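Local coordinates for probable 2-hydroxyhepta-2,4-diene-1,7-dioate isomerase (Thermus thermophilus, PDB 2DFU), which probably acts as a metal-dependent isomerase or hydrolase of the fumarylacetoacetate hydrolase family, and is named for isomerisation of 2-hydroxyhepta-2,4-diene-1,7-dioate, at residues 185-190 / 242-247; 144-149 / 165-170; 5-10 / 37-42; 99-104 / 253-258. All blocks are in the same frame, centred on the assembly; numbering follows the deposited sequence.

Contact 1: 185-190 / 242-247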
loop_
_atom_site.group_PDB
_atom_site.type_symbol
_atom_site.label_atom_id
_atom_site.label_comp_id
_atom_site.label_asym_id
_atom_site.label_seq_id
_atom_site.Cartn_x
_atom_site.Cartn_y
_atom_site.Cartn_z
ATOM N N VAL A 185 -25.873 2.491 5.021
ATOM C CA VAL A 185 -25.068 2.765 3.845
ATOM C C VAL A 185 -25.995 2.597 2.640
ATOM O O VAL A 185 -26.525 1.513 2.411
ATOM C CB VAL A 185 -23.893 1.761 3.720
ATOM C CG1 VAL A 185 -23.149 1.999 2.430
ATOM C CG2 VAL A 185 -22.946 1.905 4.912
ATOM N N ARG A 186 -26.194 3.668 1.879
ATOM C CA ARG A 186 -27.053 3.612 0.707
ATOM C C ARG A 186 -26.331 4.120 -0.541
ATOM O O ARG A 186 -25.711 5.188 -0.528
ATOM C CB ARG A 186 -28.324 4.434 0.951
ATOM C CG ARG A 186 -29.164 3.948 2.130
ATOM C CD ARG A 186 -30.473 4.721 2.227
ATOM N NE ARG A 186 -31.352 4.209 3.277
ATOM C CZ ARG A 186 -31.301 4.580 4.553
ATOM N NH1 ARG A 186 -30.409 5.475 4.951
ATOM N NH2 ARG A 186 -32.151 4.063 5.432
ATOM N N THR A 187 -26.418 3.346 -1.618
ATOM C CA THR A 187 -25.779 3.694 -2.880
ATOM C C THR A 187 -26.827 3.992 -3.942
ATOM O O THR A 187 -27.776 3.232 -4.114
ATOM C CB THR A 187 -24.900 2.535 -3.400
ATOM O OG1 THR A 187 -23.883 2.230 -2.441
ATOM C CG2 THR A 187 -24.248 2.914 -4.718
ATOM N N TYR A 188 -26.650 5.102 -4.650
ATOM C CA TYR A 188 -27.569 5.499 -5.712
ATOM C C TYR A 188 -26.796 5.651 -7.018
ATOM O O TYR A 188 -25.713 6.233 -7.044
ATOM C CB TYR A 188 -28.246 6.835 -5.383
ATOM C CG TYR A 188 -29.041 6.842 -4.094
ATOM C CD1 TYR A 188 -28.415 7.058 -2.868
ATOM C CD2 TYR A 188 -30.418 6.619 -4.102
ATOM C CE1 TYR A 188 -29.139 7.054 -1.679
ATOM C CE2 TYR A 188 -31.152 6.608 -2.919
ATOM C CZ TYR A 188 -30.506 6.827 -1.713
ATOM O OH TYR A 188 -31.221 6.808 -0.543
ATOM N N VAL A 189 -27.346 5.110 -8.098
ATOM C CA VAL A 189 -26.710 5.229 -9.401
ATOM C C VAL A 189 -27.720 5.868 -10.354
ATOM O O VAL A 189 -28.811 5.337 -10.573
ATOM C CB VAL A 189 -26.256 3.857 -9.938
ATOM C CG1 VAL A 189 -25.692 4.012 -11.337
ATOM C CG2 VAL A 189 -25.193 3.262 -9.011
ATOM N N ASN A 190 -27.353 7.023 -10.893
ATOM C CA ASN A 190 -28.219 7.761 -11.796
ATOM C C ASN A 190 -29.588 8.018 -11.153
ATOM O O ASN A 190 -30.636 7.865 -11.780
ATOM C CB ASN A 190 -28.352 7.009 -13.125
ATOM C CG ASN A 190 -27.003 6.813 -13.812
ATOM O OD1 ASN A 190 -26.147 7.704 -13.786
ATOM N ND2 ASN A 190 -26.809 5.650 -14.432
ATOM N N LEU A 242 -22.702 8.491 -9.353
ATOM C CA LEU A 242 -22.780 7.701 -8.133
ATOM C C LEU A 242 -22.844 8.559 -6.865
ATOM O O LEU A 242 -22.160 9.560 -6.690
ATOM C CB LEU A 242 -21.575 6.777 -8.044
ATOM C CG LEU A 242 -21.663 5.580 -8.976
ATOM C CD1 LEU A 242 -21.121 5.901 -10.366
ATOM C CD2 LEU A 242 -20.840 4.397 -8.479
ATOM N N GLU A 243 -23.721 8.104 -5.984
ATOM C CA GLU A 243 -23.896 8.765 -4.708
ATOM C C GLU A 243 -23.962 7.718 -3.597
ATOM O O GLU A 243 -24.802 6.839 -3.604
ATOM C CB GLU A 243 -25.247 9.475 -4.810
ATOM C CG GLU A 243 -25.551 10.452 -3.681
ATOM C CD GLU A 243 -26.872 11.132 -4.000
ATOM O OE1 GLU A 243 -27.590 11.489 -3.075
ATOM O OE2 GLU A 243 -27.201 11.255 -5.182
ATOM N N VAL A 244 -23.016 7.803 -2.645
ATOM C CA VAL A 244 -23.131 6.913 -1.497
ATOM C C VAL A 244 -23.406 7.689 -0.215
ATOM O O VAL A 244 -22.598 8.493 0.231
ATOM C CB VAL A 244 -21.839 6.107 -1.341
ATOM C CG1 VAL A 244 -21.986 5.105 -0.193
ATOM C CG2 VAL A 244 -21.538 5.356 -2.619
ATOM N N ALA A 245 -24.578 7.510 0.376
ATOM C CA ALA A 245 -24.934 8.255 1.567
ATOM C C ALA A 245 -24.838 7.377 2.807
ATOM O O ALA A 245 -25.371 6.268 2.840
ATOM C CB ALA A 245 -26.337 8.815 1.425
ATOM N N VAL A 246 -24.132 7.879 3.814
ATOM C CA VAL A 246 -23.961 7.169 5.071
ATOM C C VAL A 246 -24.502 8.095 6.143
ATOM O O VAL A 246 -24.014 9.215 6.314
ATOM C CB VAL A 246 -22.473 6.861 5.349
ATOM C CG1 VAL A 246 -22.315 6.249 6.738
ATOM C CG2 VAL A 246 -21.941 5.901 4.299
ATOM N N GLU A 247 -25.532 7.639 6.846
ATOM C CA GLU A 247 -26.152 8.444 7.884
ATOM C C GLU A 247 -25.155 8.866 8.949
ATOM O O GLU A 247 -24.349 8.065 9.418
ATOM C CB GLU A 247 -27.322 7.682 8.519
ATOM C CG GLU A 247 -28.614 7.765 7.710
ATOM C CD GLU A 247 -29.754 6.968 8.329
ATOM O OE1 GLU A 247 -29.905 7.003 9.571
ATOM O OE2 GLU A 247 -30.507 6.313 7.575
HETATM O O HOH W 1 -27.952 6.684 4.251
#
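Arg186 sets off with CG anti to its own carbonyl carbon (chi1 -60°) and then runs fully extended from CG to NE, which carries the guanidinium along the sheet surface to Glu247, itself extended beyond CG. NH1 meets Glu247 OE2 at 2.8 Å in a nearly straight salt bridge. The two flat groups are almost coplanar, 7° apart, and the carboxylate offers OE2 through its anti lone pair. The same NH1 donates to a water, also at the guanidinium edge, that in turn donates a hydrogen bond to Ala245 O, while NE turns to Glu196 in a second salt bridge. An alanine here would take away both ion pairs and is likely to leave Glu247 and Glu196 without their shared cation and the water without one of its holders. Beneath the side chains the backbones pair antiparallel: Arg186 N gives to Ala245 O at 2.9 Å, Tyr188 N to Glu243 O at 2.7 Å, and Arg186 O and Tyr188 O accept in return from Ala245 N and Glu243 N. Tyr188 and Glu243 lie on the Arg186 side of the sheet, their CB atoms 4.0 Å apart. Val185, Thr187 and Val189 line the other, buried side with Leu242, Val244 and Val246; there Val185 CG2 and Val246 CG2 lie side by side at 4.2 Å, and Thr187 OG1 bonds to Gln195. Strand 184-189 is thus held between 241-246 and 192-198, strand 250-259 flanks 241-246 beyond, and Val244 and Val246 pack onto strand 137-148.

Contact 2: 144-149 / 165-170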
loop_
_atom_site.group_PDB
_atom_site.type_symbol
_atom_site.label_atom_id
_atom_site.label_comp_id
_atom_site.label_asym_id
_atom_site.label_seq_id
_atom_site.Cartn_x
_atom_site.Cartn_y
_atom_site.Cartn_z
ATOM N N VAL A 144 -16.203 4.249 -2.322
ATOM C CA VAL A 144 -16.772 3.428 -3.370
ATOM C C VAL A 144 -15.603 2.529 -3.751
ATOM O O VAL A 144 -14.582 3.006 -4.243
ATOM C CB VAL A 144 -17.191 4.232 -4.612
ATOM C CG1 VAL A 144 -17.524 3.273 -5.736
ATOM C CG2 VAL A 144 -18.380 5.105 -4.299
ATOM N N ASP A 145 -15.739 1.238 -3.493
ATOM C CA ASP A 145 -14.691 0.287 -3.827
ATOM C C ASP A 145 -14.912 -0.140 -5.277
ATOM O O ASP A 145 -15.665 -1.076 -5.549
ATOM C CB ASP A 145 -14.773 -0.911 -2.863
ATOM C CG ASP A 145 -13.839 -2.056 -3.242
ATOM O OD1 ASP A 145 -13.016 -1.893 -4.165
ATOM O OD2 ASP A 145 -13.934 -3.130 -2.609
ATOM N N ILE A 146 -14.288 0.576 -6.210
ATOM C CA ILE A 146 -14.415 0.251 -7.628
ATOM C C ILE A 146 -13.756 -1.107 -7.890
ATOM O O ILE A 146 -12.617 -1.342 -7.480
ATOM C CB ILE A 146 -13.746 1.323 -8.506
ATOM C CG1 ILE A 146 -14.436 2.675 -8.294
ATOM C CG2 ILE A 146 -13.805 0.907 -9.975
ATOM C CD1 ILE A 146 -15.846 2.749 -8.862
ATOM N N THR A 147 -14.471 -1.990 -8.586
ATOM C CA THR A 147 -13.977 -3.336 -8.855
ATOM C C THR A 147 -14.069 -3.800 -10.314
ATOM O O THR A 147 -15.128 -3.710 -10.941
ATOM C CB THR A 147 -14.761 -4.370 -7.999
ATOM O OG1 THR A 147 -14.697 -4.002 -6.617
ATOM C CG2 THR A 147 -14.198 -5.755 -8.187
ATOM N N ALA A 148 -12.964 -4.311 -10.846
ATOM C CA ALA A 148 -12.965 -4.840 -12.204
ATOM C C ALA A 148 -13.096 -6.355 -12.017
ATOM O O ALA A 148 -12.105 -7.058 -11.810
ATOM C CB ALA A 148 -11.675 -4.487 -12.916
ATOM N N ARG A 149 -14.338 -6.833 -12.080
ATOM C CA ARG A 149 -14.676 -8.238 -11.868
ATOM C C ARG A 149 -14.035 -9.286 -12.763
ATOM O O ARG A 149 -13.727 -10.373 -12.290
ATOM C CB ARG A 149 -16.196 -8.429 -11.932
ATOM C CG ARG A 149 -16.978 -7.489 -11.039
ATOM C CD ARG A 149 -17.729 -8.225 -9.941
ATOM N NE ARG A 149 -16.838 -8.970 -9.058
ATOM C CZ ARG A 149 -17.128 -9.271 -7.795
ATOM N NH1 ARG A 149 -18.285 -8.882 -7.270
ATOM N NH2 ARG A 149 -16.269 -9.967 -7.059
ATOM N N ASP A 165 -5.644 2.906 -10.810
ATOM C CA ASP A 165 -5.776 4.327 -10.497
ATOM C C ASP A 165 -7.245 4.748 -10.367
ATOM O O ASP A 165 -8.085 4.330 -11.156
ATOM C CB ASP A 165 -5.105 5.187 -11.579
ATOM C CG ASP A 165 -3.583 5.090 -11.552
ATOM O OD1 ASP A 165 -3.021 4.627 -10.537
ATOM O OD2 ASP A 165 -2.948 5.497 -12.543
ATOM N N LYS A 166 -7.531 5.574 -9.365
ATOM C CA LYS A 166 -8.876 6.086 -9.091
ATOM C C LYS A 166 -9.921 5.038 -8.704
ATOM O O LYS A 166 -11.119 5.318 -8.750
ATOM C CB LYS A 166 -9.411 6.891 -10.288
ATOM C CG LYS A 166 -8.411 7.828 -10.957
ATOM C CD LYS A 166 -7.701 8.765 -9.981
ATOM C CE LYS A 166 -6.687 9.628 -10.739
ATOM N NZ LYS A 166 -5.928 10.550 -9.864
ATOM N N PHE A 167 -9.496 3.833 -8.332
ATOM C CA PHE A 167 -10.470 2.817 -7.934
ATOM C C PHE A 167 -10.967 2.997 -6.505
ATOM O O PHE A 167 -11.575 2.092 -5.929
ATOM C CB PHE A 167 -9.893 1.413 -8.110
ATOM C CG PHE A 167 -10.144 0.821 -9.474
ATOM C CD1 PHE A 167 -10.343 1.643 -10.584
ATOM C CD2 PHE A 167 -10.164 -0.561 -9.650
ATOM C CE1 PHE A 167 -10.558 1.098 -11.852
ATOM C CE2 PHE A 167 -10.379 -1.119 -10.912
ATOM C CZ PHE A 167 -10.576 -0.287 -12.015
ATOM N N LEU A 168 -10.718 4.166 -5.926
ATOM C CA LEU A 168 -11.184 4.411 -4.570
ATOM C C LEU A 168 -11.618 5.842 -4.271
ATOM O O LEU A 168 -10.892 6.603 -3.623
ATOM C CB LEU A 168 -10.131 3.980 -3.537
ATOM C CG LEU A 168 -10.606 4.080 -2.075
ATOM C CD1 LEU A 168 -11.804 3.154 -1.848
ATOM C CD2 LEU A 168 -9.470 3.724 -1.128
ATOM N N PRO A 169 -12.794 6.245 -4.777
ATOM C CA PRO A 169 -13.257 7.606 -4.489
ATOM C C PRO A 169 -13.429 7.600 -2.964
ATOM O O PRO A 169 -13.928 6.618 -2.408
ATOM C CB PRO A 169 -14.601 7.670 -5.216
ATOM C CG PRO A 169 -14.379 6.790 -6.410
ATOM C CD PRO A 169 -13.636 5.603 -5.806
ATOM N N LEU A 170 -13.014 8.664 -2.282
ATOM C CA LEU A 170 -13.124 8.678 -0.824
ATOM C C LEU A 170 -13.464 10.063 -0.293
ATOM O O LEU A 170 -12.803 11.042 -0.635
ATOM C CB LEU A 170 -11.804 8.201 -0.202
ATOM C CG LEU A 170 -11.782 7.932 1.306
ATOM C CD1 LEU A 170 -12.331 6.539 1.577
ATOM C CD2 LEU A 170 -10.361 8.037 1.825
#
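Val144 and Ile146 each give a backbone N-H to segment 165-170, Val144 N to Pro169 O at 3.3 Å and Ile146 N to Phe167 O at 3.1 Å, the latter with its donor well above the carbonyl plane; the backbones come closest at Ile146 and Phe167. Ile146 then presses on Phe167 at about a right angle. Its CG2 methyl sits 3.6 Å from the ring centroid and only 11° off the normal, a CH-pi contact over the middle of one face. That methyl is placed there by chi1 of -62°, which sets CG2 anti to the backbone N and turns CG1 instead to Pro169, 3.9 Å from its CD. Ala148 CB touches the ring at CE2, and Val144 CB reaches Pro169 CD at 4.0 Å. A serine in place of Phe167 would remove the whole ring and is likely to open a gap beneath the Ile146 methyl and beside Ala148. Asp145 points the other way, its carboxylate held by Lys81 and Lys162 close to Glu114 and Glu116, an acidic cluster consistent with the metal site of FAA hydrolase family members. The contact lies where strands 137-148 and 168-175 run antiparallel: Leu111 of strand 111-121 packs on both Ile146 and Phe167, strand 250-259 covers Val144 and Pro169, and the helices 149-154 and 159-162 lie in the connection between the two segments.

Contact 3: 5-10 / 37-42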
loop_
_atom_site.group_PDB
_atom_site.type_symbol
_atom_site.label_atom_id
_atom_site.label_comp_id
_atom_site.label_asym_id
_atom_site.label_seq_id
_atom_site.Cartn_x
_atom_site.Cartn_y
_atom_site.Cartn_z
ATOM N N ARG A 5 -9.993 17.540 4.208
ATOM C CA ARG A 5 -8.707 17.929 3.629
ATOM C C ARG A 5 -9.085 18.670 2.364
ATOM O O ARG A 5 -9.963 18.223 1.634
ATOM C CB ARG A 5 -7.856 16.714 3.243
ATOM C CG ARG A 5 -6.975 16.186 4.346
ATOM C CD ARG A 5 -6.122 15.027 3.837
ATOM N NE ARG A 5 -4.998 15.468 3.017
ATOM C CZ ARG A 5 -4.815 15.150 1.738
ATOM N NH1 ARG A 5 -5.686 14.387 1.093
ATOM N NH2 ARG A 5 -3.725 15.571 1.110
ATOM N N PHE A 6 -8.426 19.788 2.093
ATOM C CA PHE A 6 -8.760 20.564 0.911
ATOM C C PHE A 6 -7.573 21.330 0.334
ATOM O O PHE A 6 -6.531 21.476 0.978
ATOM C CB PHE A 6 -9.878 21.549 1.250
ATOM C CG PHE A 6 -9.501 22.543 2.303
ATOM C CD1 PHE A 6 -9.464 22.177 3.643
ATOM C CD2 PHE A 6 -9.131 23.839 1.950
ATOM C CE1 PHE A 6 -9.061 23.082 4.620
ATOM C CE2 PHE A 6 -8.724 24.753 2.917
ATOM C CZ PHE A 6 -8.688 24.373 4.259
ATOM N N ASN A 7 -7.749 21.816 -0.890
ATOM C CA ASN A 7 -6.726 22.581 -1.592
ATOM C C ASN A 7 -5.352 21.917 -1.549
ATOM O O ASN A 7 -5.227 20.754 -1.905
ATOM C CB ASN A 7 -6.670 24.004 -1.028
ATOM C CG ASN A 7 -7.931 24.800 -1.345
ATOM O OD1 ASN A 7 -8.820 24.319 -2.054
ATOM N ND2 ASN A 7 -8.012 26.022 -0.826
ATOM N N GLU A 8 -4.319 22.627 -1.119
ATOM C CA GLU A 8 -2.996 22.005 -1.092
ATOM C C GLU A 8 -2.736 21.153 0.150
ATOM O O GLU A 8 -1.825 21.437 0.932
ATOM C CB GLU A 8 -1.887 23.059 -1.243
ATOM C CG GLU A 8 -2.003 24.259 -0.316
ATOM C CD GLU A 8 -3.001 25.298 -0.815
ATOM O OE1 GLU A 8 -2.816 25.820 -1.936
ATOM O OE2 GLU A 8 -3.966 25.598 -0.087
ATOM N N GLY A 9 -3.536 20.105 0.319
ATOM C CA GLY A 9 -3.371 19.217 1.456
ATOM C C GLY A 9 -3.604 19.861 2.813
ATOM O O GLY A 9 -3.036 19.428 3.817
ATOM N N ARG A 10 -4.435 20.896 2.856
ATOM C CA ARG A 10 -4.726 21.569 4.113
ATOM C C ARG A 10 -5.806 20.797 4.859
ATOM O O ARG A 10 -6.575 20.058 4.250
ATOM C CB ARG A 10 -5.208 23.000 3.858
ATOM C CG ARG A 10 -4.136 23.937 3.306
ATOM C CD ARG A 10 -4.720 25.311 2.976
ATOM N NE ARG A 10 -3.731 26.205 2.374
ATOM C CZ ARG A 10 -3.006 27.099 3.043
ATOM N NH1 ARG A 10 -3.153 27.238 4.352
ATOM N NH2 ARG A 10 -2.124 27.851 2.396
ATOM N N ALA A 37 -17.825 25.934 -1.022
ATOM C CA ALA A 37 -17.943 25.973 -2.475
ATOM C C ALA A 37 -16.677 26.446 -3.181
ATOM O O ALA A 37 -16.485 26.171 -4.361
ATOM C CB ALA A 37 -19.139 26.864 -2.883
ATOM N N SER A 38 -15.809 27.141 -2.458
ATOM C CA SER A 38 -14.579 27.664 -3.045
ATOM C C SER A 38 -13.341 26.775 -2.919
ATOM O O SER A 38 -12.303 27.084 -3.506
ATOM C CB SER A 38 -14.258 29.033 -2.435
ATOM O OG SER A 38 -15.347 29.926 -2.584
ATOM N N VAL A 39 -13.420 25.691 -2.154
ATOM C CA VAL A 39 -12.245 24.837 -2.009
ATOM C C VAL A 39 -12.329 23.566 -2.834
ATOM O O VAL A 39 -13.398 23.180 -3.290
ATOM C CB VAL A 39 -12.005 24.434 -0.528
ATOM C CG1 VAL A 39 -12.015 25.669 0.352
ATOM C CG2 VAL A 39 -13.067 23.435 -0.067
ATOM N N THR A 40 -11.183 22.927 -3.037
ATOM C CA THR A 40 -11.140 21.669 -3.766
ATOM C C THR A 40 -11.058 20.561 -2.714
ATOM O O THR A 40 -10.037 20.402 -2.041
ATOM C CB THR A 40 -9.906 21.582 -4.679
ATOM O OG1 THR A 40 -9.987 22.598 -5.690
ATOM C CG2 THR A 40 -9.834 20.212 -5.340
ATOM N N LEU A 41 -12.148 19.819 -2.562
ATOM C CA LEU A 41 -12.205 18.731 -1.596
ATOM C C LEU A 41 -11.278 17.588 -1.974
ATOM O O LEU A 41 -11.244 17.168 -3.122
ATOM C CB LEU A 41 -13.623 18.179 -1.494
ATOM C CG LEU A 41 -14.448 18.484 -0.250
ATOM C CD1 LEU A 41 -15.585 17.473 -0.185
ATOM C CD2 LEU A 41 -13.591 18.382 1.002
ATOM N N LEU A 42 -10.542 17.086 -0.992
ATOM C CA LEU A 42 -9.621 15.975 -1.198
ATOM C C LEU A 42 -10.039 14.795 -0.323
ATOM O O LEU A 42 -10.872 14.936 0.574
ATOM C CB LEU A 42 -8.198 16.391 -0.797
ATOM C CG LEU A 42 -7.551 17.577 -1.516
ATOM C CD1 LEU A 42 -6.208 17.913 -0.853
ATOM C CD2 LEU A 42 -7.359 17.228 -3.002
HETATM O O HOH W 2 -11.907 15.705 2.917
HETATM O O HOH W 3 -10.207 28.223 -1.959
HETATM O O HOH W 4 -9.676 25.566 -5.135
#
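Asn7 OD1 is gripped chiefly by Thr40 N, whose N-H meets it at 2.9 Å, almost straight (172°) and nearly along the C=O axis of the amide; a water adds a weak further bond. The backbone of Asn7 completes the pairing, since Asn7 N donates to Thr40 O, also at 2.9 Å. Thr40 is therefore held at both its N-H and its carbonyl by one asparagine, through side chain and main chain. With chi1 at -67°, CG lies anti to the carbonyl carbon, and the amide crosses Val39 at about a right angle, OD1 3.5 Å from its CB. Two residues further along, Leu42 N bonds to Arg5 O at 2.9 Å, and a water bridges Arg5 N and Leu42 O.

Arg5 bends at chi3 (76°) to bring its guanidinium over Leu42: CD1 lies 3.7 Å above one face, toward the rim, while NH1 is hydrogen-bonded to the carbonyl of Pro43. The same methyl also touches Asn7 O. On the other side of the strand, Phe6 CD2 meets Val39 CG1 at 3.8 Å, and the Phe6 ring makes an edge-to-face contact with Tyr34, which also packs on Val39.

Residues 7-9 make the tight turn of the hairpin joining strands 2-6 and 10-15: Glu8 centres an inverse gamma turn, and Gly9 and Arg10 both face Phe6 in a G1 beta bulge. Asn7, at the start of this turn, takes over where the antiparallel pairing of strands 2-6 and 41-42 gives out, within the Rv2993c-like N-terminal region.

Contact 4: 99-104 / 253-258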
loop_
_atom_site.group_PDB
_atom_site.type_symbol
_atom_site.label_atom_id
_atom_site.label_comp_id
_atom_site.label_asym_id
_atom_site.label_seq_id
_atom_site.Cartn_x
_atom_site.Cartn_y
_atom_site.Cartn_z
ATOM N N ALA A 99 -16.248 16.272 -8.713
ATOM C CA ALA A 99 -15.784 14.920 -8.432
ATOM C C ALA A 99 -14.762 14.452 -9.468
ATOM O O ALA A 99 -14.930 14.676 -10.668
ATOM C CB ALA A 99 -16.963 13.959 -8.399
ATOM N N GLU A 100 -13.693 13.815 -9.001
ATOM C CA GLU A 100 -12.673 13.314 -9.907
ATOM C C GLU A 100 -13.247 12.083 -10.585
ATOM O O GLU A 100 -13.619 11.116 -9.922
ATOM C CB GLU A 100 -11.402 12.959 -9.138
ATOM C CG GLU A 100 -10.333 12.291 -9.986
ATOM C CD GLU A 100 -8.975 12.264 -9.302
ATOM O OE1 GLU A 100 -8.938 12.231 -8.050
ATOM O OE2 GLU A 100 -7.946 12.270 -10.016
ATOM N N PRO A 101 -13.330 12.101 -11.924
ATOM C CA PRO A 101 -13.880 10.952 -12.643
ATOM C C PRO A 101 -13.024 9.700 -12.520
ATOM O O PRO A 101 -11.798 9.775 -12.458
ATOM C CB PRO A 101 -13.943 11.438 -14.096
ATOM C CG PRO A 101 -13.986 12.942 -13.977
ATOM C CD PRO A 101 -13.006 13.196 -12.856
ATOM N N VAL A 102 -13.688 8.554 -12.459
ATOM C CA VAL A 102 -13.001 7.273 -12.418
ATOM C C VAL A 102 -13.055 6.818 -13.878
ATOM O O VAL A 102 -14.128 6.533 -14.408
ATOM C CB VAL A 102 -13.754 6.237 -11.558
ATOM C CG1 VAL A 102 -13.056 4.886 -11.650
ATOM C CG2 VAL A 102 -13.826 6.705 -10.114
ATOM N N PRO A 103 -11.903 6.777 -14.558
ATOM C CA PRO A 103 -11.903 6.348 -15.958
ATOM C C PRO A 103 -12.329 4.890 -16.097
ATOM O O PRO A 103 -11.879 4.046 -15.334
ATOM C CB PRO A 103 -10.446 6.542 -16.381
ATOM C CG PRO A 103 -9.952 7.618 -15.465
ATOM C CD PRO A 103 -10.562 7.225 -14.146
ATOM N N TYR A 104 -13.208 4.591 -17.049
ATOM C CA TYR A 104 -13.596 3.202 -17.257
ATOM C C TYR A 104 -12.368 2.642 -17.979
ATOM O O TYR A 104 -12.106 2.994 -19.128
ATOM C CB TYR A 104 -14.840 3.100 -18.139
ATOM C CG TYR A 104 -15.457 1.724 -18.093
ATOM C CD1 TYR A 104 -14.742 0.607 -18.514
ATOM C CD2 TYR A 104 -16.736 1.531 -17.569
ATOM C CE1 TYR A 104 -15.276 -0.670 -18.410
ATOM C CE2 TYR A 104 -17.283 0.258 -17.459
ATOM C CZ TYR A 104 -16.545 -0.838 -17.880
ATOM O OH TYR A 104 -17.063 -2.103 -17.748
ATOM N N PHE A 253 -19.930 11.779 -3.525
ATOM C CA PHE A 253 -20.340 11.950 -4.912
ATOM C C PHE A 253 -19.169 11.603 -5.829
ATOM O O PHE A 253 -18.058 12.097 -5.644
ATOM C CB PHE A 253 -20.750 13.399 -5.170
ATOM C CG PHE A 253 -21.965 13.834 -4.409
ATOM C CD1 PHE A 253 -23.242 13.540 -4.885
ATOM C CD2 PHE A 253 -21.838 14.562 -3.229
ATOM C CE1 PHE A 253 -24.379 13.975 -4.201
ATOM C CE2 PHE A 253 -22.966 14.999 -2.539
ATOM C CZ PHE A 253 -24.243 14.704 -3.031
ATOM N N THR A 254 -19.414 10.751 -6.812
ATOM C CA THR A 254 -18.373 10.387 -7.756
ATOM C C THR A 254 -19.021 10.029 -9.085
ATOM O O THR A 254 -20.248 9.964 -9.189
ATOM C CB THR A 254 -17.525 9.197 -7.245
ATOM O OG1 THR A 254 -16.408 9.005 -8.119
ATOM C CG2 THR A 254 -18.344 7.929 -7.216
ATOM N N LEU A 255 -18.207 9.810 -10.110
ATOM C CA LEU A 255 -18.749 9.470 -11.416
ATOM C C LEU A 255 -17.752 8.728 -12.290
ATOM O O LEU A 255 -16.533 8.823 -12.103
ATOM C CB LEU A 255 -19.238 10.737 -12.130
ATOM C CG LEU A 255 -18.231 11.834 -12.478
ATOM C CD1 LEU A 255 -17.316 11.369 -13.597
ATOM C CD2 LEU A 255 -18.977 13.068 -12.926
ATOM N N ILE A 256 -18.284 7.988 -13.253
ATOM C CA ILE A 256 -17.457 7.223 -14.160
ATOM C C ILE A 256 -17.176 8.017 -15.424
ATOM O O ILE A 256 -18.089 8.576 -16.044
ATOM C CB ILE A 256 -18.139 5.909 -14.537
ATOM C CG1 ILE A 256 -18.650 5.218 -13.274
ATOM C CG2 ILE A 256 -17.148 5.003 -15.267
ATOM C CD1 ILE A 256 -17.557 4.928 -12.246
ATOM N N GLY A 257 -15.904 8.070 -15.798
ATOM C CA GLY A 257 -15.520 8.790 -16.995
ATOM C C GLY A 257 -15.636 7.917 -18.231
ATOM O O GLY A 257 -16.066 6.765 -18.136
ATOM N N PRO A 258 -15.258 8.443 -19.413
ATOM C CA PRO A 258 -15.307 7.731 -20.698
ATOM C C PRO A 258 -14.401 6.507 -20.686
ATOM O O PRO A 258 -13.415 6.474 -19.948
ATOM C CB PRO A 258 -14.817 8.782 -21.694
ATOM C CG PRO A 258 -15.212 10.081 -21.044
ATOM C CD PRO A 258 -14.825 9.838 -19.608
HETATM O O HOH W 5 -14.227 10.454 -7.428
#
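Val102 is satisfied at both its backbone polar atoms by the neighbouring strand. Its N gives a straight bond to Leu255 O at 2.9 Å, and its carbonyl takes Gly257 N at 2.7 Å, a donor that lies well above the carbonyl plane although the N-H itself points straight (169°). Further along, Tyr104 N reaches Pro258 O only weakly. The two prolines flanking Val102, Pro101 and Pro103, have no N-H to donate. At the other end a water links the segments, donating to Glu100 O at 2.7 Å and accepting from Thr254 OG1, also at 2.7 Å. The Thr254 hydroxyl stands anti to its backbone N (chi1 -172°), which brings it round to this water. The carboxylate of Glu100 is directed elsewhere: OE2 forms a salt bridge with Lys166, and OE1 accepts from Arg88 N. Tyr104 OH bonds to Leu111 N.

Apolar groups fill in between. Leu255 CD1 lies against Pro101 CB at 3.4 Å, tighter than usual carbon contact, with the two side chains side by side. Val102 CB meets Ile256 CD1 at 4.1 Å, and Ile256 CG2 touches Tyr104 CB. Ala99 CB is laid against Phe253 O at 3.5 Å. The arrangement is a short, weakly bonded parallel pairing, Val102 bridged to Ile256 and the segment axes 41° apart; within this chain strand 102-104 is one edge of the mixed five-stranded sheet in the C-terminal FAA hydrolase region.

In the fold
Contact 3 closes first along the chain and lies within the Rv2993c-like N-terminal region; the other three belong to the FAA hydrolase region, contact 4 closing a long loop in which contact 2 and then contact 1 are nested. Contacts 1 and 4 share the five-stranded sheet, with Leu242 N probably hydrogen-bonded to Thr254 O between neighbouring strands. Contact 2, its centre about 10 Å from that of contact 4, is tied to it by the Lys166-Glu100 salt bridge and packs on contact 1 through Val144 and Val244. Contact 3 touches none of them, its centre about 21 Å from that of contact 2, yet strand 2-6 pairs with 168-175, joining the N-terminal region to the rest.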